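Long-range contact in segregation protein (Thermus thermophilus, PDB 1WCV), which hydrolyses ATP and binds double-stranded DNA cooperatively in an ATP-dependent way, forming nucleoprotein filaments, and probably acts in chromosome partitioning: residues V141-L155 with Q188-K200. Sequence-based numbering, arbitrary orientation.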
ATOM      1  N   VAL A 141      -3.796  -9.427 -11.082  1.00 12.59           N
ATOM      2  CA  VAL A 141      -2.797 -10.103 -11.889  1.00 13.53           C
ATOM      3  C   VAL A 141      -1.732 -10.682 -10.982  1.00 16.81           C
ATOM      4  O   VAL A 141      -1.600 -10.267  -9.839  1.00 14.49           O
ATOM      5  CB  VAL A 141      -2.114  -9.136 -12.893  1.00 13.66           C
ATOM      6  CG1 VAL A 141      -3.160  -8.430 -13.732  1.00 15.66           C
ATOM      7  CG2 VAL A 141      -1.264  -8.118 -12.150  1.00 16.81           C
ATOM      8  N   GLN A 142      -0.999 -11.668 -11.486  1.00 19.44           N
ATOM      9  CA  GLN A 142       0.076 -12.255 -10.706  1.00 23.95           C
ATOM     10  C   GLN A 142       1.340 -11.498 -11.040  1.00 23.93           C
ATOM     11  O   GLN A 142       1.460 -10.922 -12.122  1.00 23.42           O
ATOM     12  CB  GLN A 142       0.252 -13.736 -11.034  1.00 26.43           C
ATOM     13  CG  GLN A 142      -0.866 -14.621 -10.517  1.00 32.48           C
ATOM     14  CD  GLN A 142      -0.546 -16.094 -10.686  1.00 39.13           C
ATOM     15  OE1 GLN A 142       0.456 -16.587 -10.162  1.00 40.20           O
ATOM     16  NE2 GLN A 142      -1.393 -16.806 -11.423  1.00 41.77           N
ATOM     17  N   ALA A 143       2.281 -11.488 -10.106  1.00 24.96           N
ATOM     18  CA  ALA A 143       3.533 -10.778 -10.305  1.00 27.24           C
ATOM     19  C   ALA A 143       4.475 -11.544 -11.230  1.00 30.55           C
ATOM     20  O   ALA A 143       5.538 -12.008 -10.811  1.00 30.50           O
ATOM     21  CB  ALA A 143       4.203 -10.520  -8.958  1.00 27.81           C
ATOM     22  N   GLU A 144       4.073 -11.663 -12.492  1.00 26.68           N
ATOM     23  CA  GLU A 144       4.858 -12.356 -13.515  1.00 27.04           C
ATOM     24  C   GLU A 144       4.985 -11.398 -14.688  1.00 25.69           C
ATOM     25  O   GLU A 144       4.099 -10.573 -14.909  1.00 21.67           O
ATOM     26  CB  GLU A 144       4.135 -13.622 -13.976  1.00 28.84           C
ATOM     27  CG  GLU A 144       3.885 -14.649 -12.890  1.00 36.84           C
ATOM     28  CD  GLU A 144       3.023 -15.802 -13.382  1.00 42.73           C
ATOM     29  OE1 GLU A 144       2.850 -16.783 -12.630  1.00 46.20           O
ATOM     30  OE2 GLU A 144       2.515 -15.722 -14.522  1.00 43.10           O
ATOM     31  N   TYR A 145       6.063 -11.507 -15.453  1.00 23.07           N
ATOM     32  CA  TYR A 145       6.261 -10.601 -16.577  1.00 24.32           C
ATOM     33  C   TYR A 145       5.135 -10.570 -17.612  1.00 21.69           C
ATOM     34  O   TYR A 145       4.922  -9.542 -18.258  1.00 22.27           O
ATOM     35  CB  TYR A 145       7.596 -10.880 -17.279  1.00 29.60           C
ATOM     36  CG  TYR A 145       8.610  -9.789 -17.029  1.00 34.12           C
ATOM     37  CD1 TYR A 145       9.324  -9.732 -15.829  1.00 39.29           C
ATOM     38  CD2 TYR A 145       8.804  -8.766 -17.961  1.00 38.03           C
ATOM     39  CE1 TYR A 145      10.203  -8.679 -15.560  1.00 39.69           C
ATOM     40  CE2 TYR A 145       9.680  -7.707 -17.701  1.00 39.67           C
ATOM     41  CZ  TYR A 145      10.373  -7.670 -16.498  1.00 39.74           C
ATOM     42  OH  TYR A 145      11.228  -6.626 -16.230  1.00 36.13           O
ATOM     43  N   TYR A 146       4.407 -11.672 -17.771  1.00 20.64           N
ATOM     44  CA  TYR A 146       3.331 -11.665 -18.753  1.00 22.87           C
ATOM     45  C   TYR A 146       2.254 -10.651 -18.391  1.00 21.40           C
ATOM     46  O   TYR A 146       1.516 -10.185 -19.259  1.00 19.50           O
ATOM     47  CB  TYR A 146       2.676 -13.043 -18.898  1.00 23.08           C
ATOM     48  CG  TYR A 146       1.550 -12.999 -19.907  1.00 28.97           C
ATOM     49  CD1 TYR A 146       0.248 -12.679 -19.514  1.00 29.54           C
ATOM     50  CD2 TYR A 146       1.811 -13.126 -21.271  1.00 27.83           C
ATOM     51  CE1 TYR A 146      -0.760 -12.469 -20.456  1.00 28.06           C
ATOM     52  CE2 TYR A 146       0.813 -12.918 -22.219  1.00 27.85           C
ATOM     53  CZ  TYR A 146      -0.469 -12.584 -21.803  1.00 28.65           C
ATOM     54  OH  TYR A 146      -1.448 -12.320 -22.737  1.00 27.38           O
ATOM     55  N   ALA A 147       2.168 -10.300 -17.113  1.00 18.64           N
ATOM     56  CA  ALA A 147       1.142  -9.362 -16.676  1.00 17.43           C
ATOM     57  C   ALA A 147       1.214  -8.039 -17.417  1.00 15.76           C
ATOM     58  O   ALA A 147       0.198  -7.367 -17.585  1.00 15.57           O
ATOM     59  CB  ALA A 147       1.243  -9.132 -15.163  1.00 14.22           C
ATOM     60  N   LEU A 148       2.408  -7.657 -17.858  1.00 16.72           N
ATOM     61  CA  LEU A 148       2.570  -6.403 -18.583  1.00 17.02           C
ATOM     62  C   LEU A 148       1.709  -6.391 -19.841  1.00 20.57           C
ATOM     63  O   LEU A 148       0.972  -5.436 -20.074  1.00 19.51           O
ATOM     64  CB  LEU A 148       4.039  -6.182 -18.962  1.00 23.70           C
ATOM     65  CG  LEU A 148       4.989  -5.822 -17.818  1.00 27.51           C
ATOM     66  CD1 LEU A 148       6.422  -5.880 -18.317  1.00 29.28           C
ATOM     67  CD2 LEU A 148       4.657  -4.433 -17.281  1.00 28.63           C
ATOM     68  N   GLU A 149       1.805  -7.448 -20.649  1.00 18.50           N
ATOM     69  CA  GLU A 149       1.007  -7.526 -21.868  1.00 19.62           C
ATOM     70  C   GLU A 149      -0.435  -7.938 -21.567  1.00 18.03           C
ATOM     71  O   GLU A 149      -1.366  -7.485 -22.232  1.00 17.40           O
ATOM     72  CB  GLU A 149       1.634  -8.504 -22.870  1.00 23.71           C
ATOM     73  CG  GLU A 149       2.098  -9.822 -22.281  1.00 36.45           C
ATOM     74  CD  GLU A 149       3.586  -9.843 -21.960  1.00 42.13           C
ATOM     75  OE1 GLU A 149       4.009  -9.168 -20.993  1.00 43.57           O
ATOM     76  OE2 GLU A 149       4.335 -10.538 -22.685  1.00 44.69           O
ATOM     77  N   GLY A 150      -0.619  -8.788 -20.560  1.00 16.41           N
ATOM     78  CA  GLY A 150      -1.957  -9.222 -20.190  1.00 17.61           C
ATOM     79  C   GLY A 150      -2.816  -8.047 -19.761  1.00 16.39           C
ATOM     80  O   GLY A 150      -3.981  -7.935 -20.144  1.00 15.60           O
ATOM     81  N   VAL A 151      -2.241  -7.170 -18.950  1.00 13.48           N
ATOM     82  CA  VAL A 151      -2.971  -5.999 -18.496  1.00 13.88           C
ATOM     83  C   VAL A 151      -3.229  -5.061 -19.671  1.00 15.39           C
ATOM     84  O   VAL A 151      -4.333  -4.551 -19.825  1.00 14.83           O
ATOM     85  CB  VAL A 151      -2.197  -5.243 -17.393  1.00 15.88           C
ATOM     86  CG1 VAL A 151      -2.843  -3.890 -17.133  1.00 16.64           C
ATOM     87  CG2 VAL A 151      -2.197  -6.070 -16.120  1.00 16.65           C
ATOM     88  N   ALA A 152      -2.216  -4.839 -20.502  1.00 14.80           N
ATOM     89  CA  ALA A 152      -2.382  -3.948 -21.648  1.00 15.53           C
ATOM     90  C   ALA A 152      -3.561  -4.404 -22.507  1.00 15.89           C
ATOM     91  O   ALA A 152      -4.354  -3.588 -22.981  1.00 14.11           O
ATOM     92  CB  ALA A 152      -1.098  -3.917 -22.481  1.00 17.96           C
ATOM     93  N   GLY A 153      -3.670  -5.711 -22.703  1.00 13.91           N
ATOM     94  CA  GLY A 153      -4.762  -6.234 -23.506  1.00 14.85           C
ATOM     95  C   GLY A 153      -6.102  -5.941 -22.860  1.00 15.65           C
ATOM     96  O   GLY A 153      -7.027  -5.446 -23.511  1.00 16.28           O
ATOM     97  N   LEU A 154      -6.217  -6.240 -21.571  1.00 12.12           N
ATOM     98  CA  LEU A 154      -7.474  -5.994 -20.883  1.00 15.20           C
ATOM     99  C   LEU A 154      -7.858  -4.513 -20.878  1.00 15.48           C
ATOM    100  O   LEU A 154      -9.036  -4.169 -21.031  1.00 16.01           O
ATOM    101  CB  LEU A 154      -7.412  -6.532 -19.455  1.00 19.66           C
ATOM    102  CG  LEU A 154      -8.739  -6.471 -18.687  1.00 25.24           C
ATOM    103  CD1 LEU A 154      -9.871  -7.007 -19.557  1.00 31.05           C
ATOM    104  CD2 LEU A 154      -8.625  -7.274 -17.410  1.00 29.21           C
ATOM    105  N   LEU A 155      -6.879  -3.628 -20.711  1.00 15.02           N
ATOM    106  CA  LEU A 155      -7.193  -2.201 -20.711  1.00 14.98           C
ATOM    107  C   LEU A 155      -7.699  -1.748 -22.076  1.00 14.87           C
ATOM    108  O   LEU A 155      -8.562  -0.873 -22.170  1.00 15.98           O
ATOM    109  CB  LEU A 155      -5.976  -1.371 -20.287  1.00 14.20           C
ATOM    110  CG  LEU A 155      -5.489  -1.660 -18.861  1.00 16.55           C
ATOM    111  CD1 LEU A 155      -4.503  -0.584 -18.416  1.00 17.76           C
ATOM    112  CD2 LEU A 155      -6.688  -1.698 -17.910  1.00 18.77           C
ATOM    113  N   GLN A 188      10.930  -6.858  -8.907  1.00 18.25           N
ATOM    114  CA  GLN A 188      11.205  -6.331 -10.237  1.00 20.23           C
ATOM    115  C   GLN A 188       9.957  -6.244 -11.114  1.00 17.80           C
ATOM    116  O   GLN A 188       9.750  -5.259 -11.822  1.00 17.27           O
ATOM    117  CB  GLN A 188      12.280  -7.184 -10.921  1.00 23.93           C
ATOM    118  CG  GLN A 188      12.702  -6.642 -12.272  1.00 32.87           C
ATOM    119  CD  GLN A 188      13.091  -5.178 -12.202  1.00 35.94           C
ATOM    120  OE1 GLN A 188      12.860  -4.420 -13.146  1.00 41.83           O
ATOM    121  NE2 GLN A 188      13.688  -4.771 -11.084  1.00 38.49           N
ATOM    122  N   VAL A 189       9.114  -7.266 -11.067  1.00 17.72           N
ATOM    123  CA  VAL A 189       7.904  -7.232 -11.873  1.00 18.82           C
ATOM    124  C   VAL A 189       6.953  -6.139 -11.385  1.00 16.49           C
ATOM    125  O   VAL A 189       6.353  -5.430 -12.191  1.00 15.51           O
ATOM    126  CB  VAL A 189       7.174  -8.584 -11.849  1.00 21.22           C
ATOM    127  CG1 VAL A 189       5.895  -8.495 -12.685  1.00 24.26           C
ATOM    128  CG2 VAL A 189       8.087  -9.668 -12.395  1.00 24.42           C
ATOM    129  N   GLU A 190       6.807  -6.002 -10.071  1.00 16.78           N
ATOM    130  CA  GLU A 190       5.920  -4.971  -9.533  1.00 16.36           C
ATOM    131  C   GLU A 190       6.405  -3.597  -9.970  1.00 15.35           C
ATOM    132  O   GLU A 190       5.621  -2.756 -10.422  1.00 16.36           O
ATOM    133  CB  GLU A 190       5.881  -5.013  -8.002  1.00 15.66           C
ATOM    134  CG  GLU A 190       4.901  -4.000  -7.406  1.00 17.45           C
ATOM    135  CD  GLU A 190       4.912  -3.990  -5.890  1.00 16.48           C
ATOM    136  OE1 GLU A 190       5.176  -5.054  -5.293  1.00 20.78           O
ATOM    137  OE2 GLU A 190       4.639  -2.927  -5.297  1.00 14.58           O
ATOM    138  N   ALA A 191       7.710  -3.378  -9.824  1.00 14.77           N
ATOM    139  CA  ALA A 191       8.316  -2.106 -10.196  1.00 15.15           C
ATOM    140  C   ALA A 191       8.013  -1.775 -11.647  1.00 17.83           C
ATOM    141  O   ALA A 191       7.699  -0.629 -11.981  1.00 17.73           O
ATOM    142  CB  ALA A 191       9.830  -2.156  -9.965  1.00 16.73           C
ATOM    143  N   GLN A 192       8.094  -2.781 -12.513  1.00 18.51           N
ATOM    144  CA  GLN A 192       7.817  -2.563 -13.926  1.00 20.75           C
ATOM    145  C   GLN A 192       6.326  -2.303 -14.161  1.00 18.61           C
ATOM    146  O   GLN A 192       5.955  -1.501 -15.012  1.00 16.31           O
ATOM    147  CB  GLN A 192       8.317  -3.753 -14.755  1.00 23.51           C
ATOM    148  CG  GLN A 192       8.175  -3.570 -16.250  1.00 25.78           C
ATOM    149  CD  GLN A 192       8.716  -2.233 -16.727  1.00 31.75           C
ATOM    150  OE1 GLN A 192       9.746  -1.758 -16.244  1.00 29.98           O
ATOM    151  NE2 GLN A 192       8.030  -1.623 -17.691  1.00 33.13           N
ATOM    152  N   LEU A 193       5.458  -2.965 -13.404  1.00 15.96           N
ATOM    153  CA  LEU A 193       4.028  -2.712 -13.563  1.00 15.94           C
ATOM    154  C   LEU A 193       3.716  -1.264 -13.174  1.00 13.95           C
ATOM    155  O   LEU A 193       2.930  -0.595 -13.835  1.00 14.43           O
ATOM    156  CB  LEU A 193       3.202  -3.677 -12.706  1.00 16.22           C
ATOM    157  CG  LEU A 193       3.096  -5.086 -13.305  1.00 18.08           C
ATOM    158  CD1 LEU A 193       2.524  -6.059 -12.288  1.00 16.98           C
ATOM    159  CD2 LEU A 193       2.224  -5.029 -14.551  1.00 21.18           C
ATOM    160  N   ARG A 194       4.343  -0.782 -12.105  1.00 15.37           N
ATOM    161  CA  ARG A 194       4.119   0.589 -11.664  1.00 14.91           C
ATOM    162  C   ARG A 194       4.751   1.590 -12.621  1.00 16.11           C
ATOM    163  O   ARG A 194       4.198   2.654 -12.861  1.00 15.87           O
ATOM    164  CB  ARG A 194       4.662   0.799 -10.248  1.00 17.19           C
ATOM    165  CG  ARG A 194       3.890   0.020  -9.199  1.00 16.01           C
ATOM    166  CD  ARG A 194       4.323   0.386  -7.800  1.00 13.54           C
ATOM    167  NE  ARG A 194       3.778  -0.558  -6.834  1.00 14.69           N
ATOM    168  CZ  ARG A 194       2.506  -0.599  -6.448  1.00 15.62           C
ATOM    169  NH1 ARG A 194       1.623   0.265  -6.927  1.00 11.91           N
ATOM    170  NH2 ARG A 194       2.112  -1.546  -5.614  1.00  9.93           N
ATOM    171  N   ALA A 195       5.905   1.240 -13.178  1.00 17.28           N
ATOM    172  CA  ALA A 195       6.564   2.122 -14.128  1.00 19.15           C
ATOM    173  C   ALA A 195       5.710   2.266 -15.384  1.00 17.92           C
ATOM    174  O   ALA A 195       5.593   3.351 -15.943  1.00 21.73           O
ATOM    175  CB  ALA A 195       7.942   1.569 -14.496  1.00 18.80           C
ATOM    176  N   HIS A 196       5.103   1.169 -15.826  1.00 20.20           N
ATOM    177  CA  HIS A 196       4.290   1.208 -17.035  1.00 20.56           C
ATOM    178  C   HIS A 196       2.839   1.661 -16.846  1.00 21.35           C
ATOM    179  O   HIS A 196       2.293   2.352 -17.704  1.00 21.61           O
ATOM    180  CB  HIS A 196       4.307  -0.165 -17.719  1.00 27.68           C
ATOM    181  CG  HIS A 196       3.752  -0.148 -19.107  1.00 37.39           C
ATOM    182  ND1 HIS A 196       4.266   0.656 -20.102  1.00 41.85           N
ATOM    183  CD2 HIS A 196       2.716  -0.818 -19.664  1.00 40.75           C
ATOM    184  CE1 HIS A 196       3.570   0.481 -21.211  1.00 44.05           C
ATOM    185  NE2 HIS A 196       2.623  -0.408 -20.972  1.00 43.61           N
ATOM    186  N   PHE A 197       2.213   1.292 -15.728  1.00 17.16           N
ATOM    187  CA  PHE A 197       0.819   1.670 -15.499  1.00 16.86           C
ATOM    188  C   PHE A 197       0.602   2.734 -14.421  1.00 16.96           C
ATOM    189  O   PHE A 197      -0.514   3.215 -14.221  1.00 16.81           O
ATOM    190  CB  PHE A 197       0.004   0.409 -15.198  1.00 16.36           C
ATOM    191  CG  PHE A 197      -0.027  -0.562 -16.348  1.00 14.64           C
ATOM    192  CD1 PHE A 197      -0.684  -0.230 -17.527  1.00 19.99           C
ATOM    193  CD2 PHE A 197       0.640  -1.780 -16.274  1.00 16.43           C
ATOM    194  CE1 PHE A 197      -0.675  -1.089 -18.617  1.00 17.79           C
ATOM    195  CE2 PHE A 197       0.655  -2.654 -17.368  1.00 14.38           C
ATOM    196  CZ  PHE A 197      -0.003  -2.306 -18.536  1.00 16.68           C
ATOM    197  N   GLY A 198       1.679   3.105 -13.742  1.00 17.75           N
ATOM    198  CA  GLY A 198       1.611   4.139 -12.725  1.00 17.55           C
ATOM    199  C   GLY A 198       0.578   4.028 -11.618  1.00 16.24           C
ATOM    200  O   GLY A 198       0.441   2.987 -10.980  1.00 17.01           O
ATOM    201  N   GLU A 199      -0.151   5.121 -11.401  1.00 16.37           N
ATOM    202  CA  GLU A 199      -1.160   5.209 -10.349  1.00 19.11           C
ATOM    203  C   GLU A 199      -2.289   4.196 -10.478  1.00 17.15           C
ATOM    204  O   GLU A 199      -3.040   3.979  -9.531  1.00 18.86           O
ATOM    205  CB  GLU A 199      -1.744   6.631 -10.304  1.00 24.12           C
ATOM    206  CG  GLU A 199      -2.475   7.038 -11.580  1.00 38.20           C
ATOM    207  CD  GLU A 199      -2.996   8.466 -11.533  1.00 47.77           C
ATOM    208  OE1 GLU A 199      -2.170   9.403 -11.469  1.00 52.01           O
ATOM    209  OE2 GLU A 199      -4.233   8.653 -11.564  1.00 52.08           O
ATOM    210  N   LYS A 200      -2.415   3.586 -11.649  1.00 16.21           N
ATOM    211  CA  LYS A 200      -3.460   2.599 -11.858  1.00 14.94           C
ATOM    212  C   LYS A 200      -3.254   1.361 -10.993  1.00 13.55           C
ATOM    213  O   LYS A 200      -4.201   0.635 -10.706  1.00 14.70           O
ATOM    214  CB  LYS A 200      -3.515   2.197 -13.332  1.00 16.61           C
ATOM    215  CG  LYS A 200      -3.897   3.342 -14.257  1.00 19.22           C
ATOM    216  CD  LYS A 200      -3.970   2.895 -15.699  1.00 26.15           C
ATOM    217  CE  LYS A 200      -2.606   2.513 -16.233  1.00 34.24           C
ATOM    218  NZ  LYS A 200      -2.667   2.158 -17.675  1.00 42.00           N
TER
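With CG turned anti to its carbonyl carbon (chi1 -63°), Phe197 swings its ring against helix 146-155, where Val151 meets it with CG1, the branch set anti to the backbone N. That methyl lies over one ring face, 3.8 Å from the centroid and 20° off the normal, a CH-pi contact. The opposite face carries CD2 of the adjacent His196, and the carbonyl O of Leu148 comes to the ring edge, 3.6 Å from Phe197 CZ. Phe197 sits as a knob among Leu148, Val151, Ala152 and Leu155. Leu148 returns the fit among Gln192, Leu193, His196 and Phe197: its CD1 lies 3.6 Å from Gln192 CG, its CD2 3.7 Å from Leu193 CD2. Near the start of the interface Val189 divides its branches, CG1 3.5 Å from the carbonyl O of Glu144 and CG2 3.7 Å from Tyr145 CD1. At the far end Lys200 and Leu155 meet tip to tip, NZ to CD1 3.4 Å. The two helix segments run roughly parallel, crossing at -32° with axes 10.0 Å apart. Beneath them is edge strand 170-177 of the P-loop ATPase sheet: Ile174 touches Val151 and Phe197, Leu171 touches Leu155 and Lys200, while on helix 185-197 Glu190 forms a salt bridge with Arg237 of the second subunit.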